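Local structure of BAG family molecular chaperone regulator 2 (Arabidopsis thaliana, 4HWD) at residues S13-V16 against E17-G21. The protein probably acts as a co-chaperone that binds the ATPase domain of HSP70/HSC70 chaperones through its BAG domain and regulates programmed cell death and stress responses. Residues are numbered along the deposited sequence; the frame is centred on the assembly and turned at random.
Sequences SFQV and ERLAG
Phe14 and Arg18, one helical turn apart, run side by side, and the aromatic CE2 of Phe14 rests 3.5 Å from the methylene CD of Arg18. Ring and guanidinium planes are only 19° apart, but the aliphatic part of Arg18 makes the closest touch; a long chain with a charged end suits this exposed flank. CD also meets Gln15 OE1 at 3.4 Å, because Gln15 leaves the backbone with CG opposite N (chi1 -166°) and then bends at chi2, carrying its amide across the Arg18 chain at a slant. OE1 stays 4.0 Å from Arg18 NE, a matter of proximity. With alanine replacing Gln15, the packing against Arg18 CD and Gln51 would be lost and Arg18 would probably turn more freely.

Backbone bonds carry the polar part: Glu17 N donates to Ser13 O (152° at the hydrogen), Leu19 N to Gln15 O at 2.9 Å and Ala20 N to Val16 O at 2.9 Å, whereas Arg18 N reaches Phe14 O and Gln15 O only weakly. Glu17 suits the exposed side, its OE2 accepting from a water (2.9 Å) that also donates weakly to Phe14 O.

The stretch belongs to helix 2-31 of the three-helix BAG bundle. Branched, aliphatic Val16 and Leu19 suit burial between helices: Val16 packs on Gln71 and Tyr78 of helix 63-89, while Leu19 meets Leu44 and Met47 of helix 38-57, whose Gln51 touches both Leu19 and Gln15.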
ATOM      1  N   SER A  13       6.198   2.688   5.926  1.00  9.88           N
ATOM      2  CA  SER A  13       4.973   3.352   6.335  1.00  9.61           C
ATOM      3  C   SER A  13       4.863   4.680   5.627  1.00  9.25           C
ATOM      4  O   SER A  13       3.789   5.090   5.211  1.00  9.99           O
ATOM      5  CB  SER A  13       4.975   3.570   7.847  1.00 10.67           C
ATOM      6  OG  SER A  13       4.967   2.321   8.515  1.00 18.63           O
ATOM      7  N   PHE A  14       5.996   5.356   5.509  1.00 14.63           N
ATOM      8  CA  PHE A  14       6.075   6.644   4.837  1.00 13.85           C
ATOM      9  C   PHE A  14       5.716   6.494   3.355  1.00 16.62           C
ATOM     10  O   PHE A  14       4.969   7.302   2.809  1.00 17.29           O
ATOM     11  CB  PHE A  14       7.496   7.172   4.984  1.00 17.33           C
ATOM     12  CG  PHE A  14       7.788   8.394   4.168  1.00 25.74           C
ATOM     13  CD1 PHE A  14       7.545   9.666   4.680  1.00 28.72           C
ATOM     14  CD2 PHE A  14       8.371   8.277   2.900  1.00 28.20           C
ATOM     15  CE1 PHE A  14       7.887  10.809   3.943  1.00 24.19           C
ATOM     16  CE2 PHE A  14       8.712   9.409   2.159  1.00 33.64           C
ATOM     17  CZ  PHE A  14       8.471  10.677   2.684  1.00 38.03           C
ATOM     18  N   GLN A  15       6.257   5.462   2.702  1.00 14.36           N
ATOM     19  CA  GLN A  15       5.982   5.245   1.278  1.00 14.29           C
ATOM     20  C   GLN A  15       4.546   4.752   1.083  1.00  9.79           C
ATOM     21  O   GLN A  15       3.875   5.133   0.130  1.00  7.18           O
ATOM     22  CB  GLN A  15       6.978   4.238   0.679  1.00 10.57           C
ATOM     23  CG  GLN A  15       6.980   4.201  -0.853  1.00 11.04           C
ATOM     24  CD  GLN A  15       7.034   5.598  -1.472  1.00  8.88           C
ATOM     25  OE1 GLN A  15       7.728   6.484  -0.968  1.00 13.19           O
ATOM     26  NE2 GLN A  15       6.306   5.796  -2.568  1.00  7.59           N
ATOM     27  N   VAL A  16       4.075   3.922   2.005  1.00  6.20           N
ATOM     28  CA  VAL A  16       2.720   3.401   1.947  1.00  6.79           C
ATOM     29  C   VAL A  16       1.668   4.513   1.995  1.00 11.89           C
ATOM     30  O   VAL A  16       0.663   4.446   1.272  1.00 10.06           O
ATOM     31  CB  VAL A  16       2.472   2.398   3.096  1.00  8.00           C
ATOM     32  CG1 VAL A  16       0.991   2.033   3.187  1.00  5.94           C
ATOM     33  CG2 VAL A  16       3.306   1.163   2.874  1.00  7.45           C
ATOM     34  N   GLU A  17       1.871   5.537   2.826  1.00 26.02           N
ATOM     35  CA  GLU A  17       0.877   6.608   2.883  1.00 23.58           C
ATOM     36  C   GLU A  17       0.938   7.491   1.648  1.00 22.94           C
ATOM     37  O   GLU A  17      -0.044   8.153   1.290  1.00 25.56           O
ATOM     38  CB  GLU A  17       1.009   7.447   4.161  1.00 24.86           C
ATOM     39  CG  GLU A  17       2.338   8.114   4.410  1.00 35.12           C
ATOM     40  CD  GLU A  17       2.371   8.788   5.776  1.00 47.99           C
ATOM     41  OE1 GLU A  17       1.910   8.156   6.753  1.00 49.90           O
ATOM     42  OE2 GLU A  17       2.859   9.936   5.880  1.00 40.95           O
ATOM     43  N   ARG A  18       2.091   7.499   0.987  1.00 14.57           N
ATOM     44  CA  ARG A  18       2.222   8.268  -0.239  1.00 14.33           C
ATOM     45  C   ARG A  18       1.461   7.476  -1.305  1.00 12.16           C
ATOM     46  O   ARG A  18       0.832   8.047  -2.180  1.00 13.27           O
ATOM     47  CB  ARG A  18       3.695   8.420  -0.620  1.00 17.73           C
ATOM     48  CG  ARG A  18       4.538   9.136   0.428  1.00 26.31           C
ATOM     49  CD  ARG A  18       5.977   9.308  -0.041  1.00 26.14           C
ATOM     50  NE  ARG A  18       6.047  10.128  -1.240  1.00 34.91           N
ATOM     51  CZ  ARG A  18       5.680  11.405  -1.294  1.00 56.50           C
ATOM     52  NH1 ARG A  18       5.222  12.007  -0.205  1.00 48.39           N
ATOM     53  NH2 ARG A  18       5.758  12.079  -2.437  1.00 51.99           N
ATOM     54  N   LEU A  19       1.514   6.149  -1.216  1.00  6.20           N
ATOM     55  CA  LEU A  19       0.806   5.284  -2.161  1.00  7.97           C
ATOM     56  C   LEU A  19      -0.710   5.406  -1.968  1.00  6.61           C
ATOM     57  O   LEU A  19      -1.469   5.396  -2.940  1.00  6.47           O
ATOM     58  CB  LEU A  19       1.245   3.823  -1.979  1.00  6.72           C
ATOM     59  CG  LEU A  19       2.642   3.505  -2.534  1.00  6.70           C
ATOM     60  CD1 LEU A  19       3.188   2.225  -1.932  1.00  8.34           C
ATOM     61  CD2 LEU A  19       2.550   3.410  -4.067  1.00  6.83           C
ATOM     62  N   ALA A  20      -1.136   5.529  -0.711  1.00 10.70           N
ATOM     63  CA  ALA A  20      -2.550   5.678  -0.368  1.00 13.99           C
ATOM     64  C   ALA A  20      -3.060   7.006  -0.892  1.00 11.09           C
ATOM     65  O   ALA A  20      -4.250   7.170  -1.157  1.00 10.19           O
ATOM     66  CB  ALA A  20      -2.736   5.624   1.144  1.00 11.08           C
ATOM     67  N   GLY A  21      -2.150   7.961  -1.026  1.00  9.50           N
ATOM     68  CA  GLY A  21      -2.520   9.267  -1.524  1.00  6.51           C
ATOM     69  C   GLY A  21      -2.846   9.151  -2.997  1.00 10.13           C
ATOM     70  O   GLY A  21      -3.801   9.762  -3.473  1.00 12.75           O
TER
HETATM   71  O   HOH W   1       4.004  10.467   3.265  1.00 54.31           O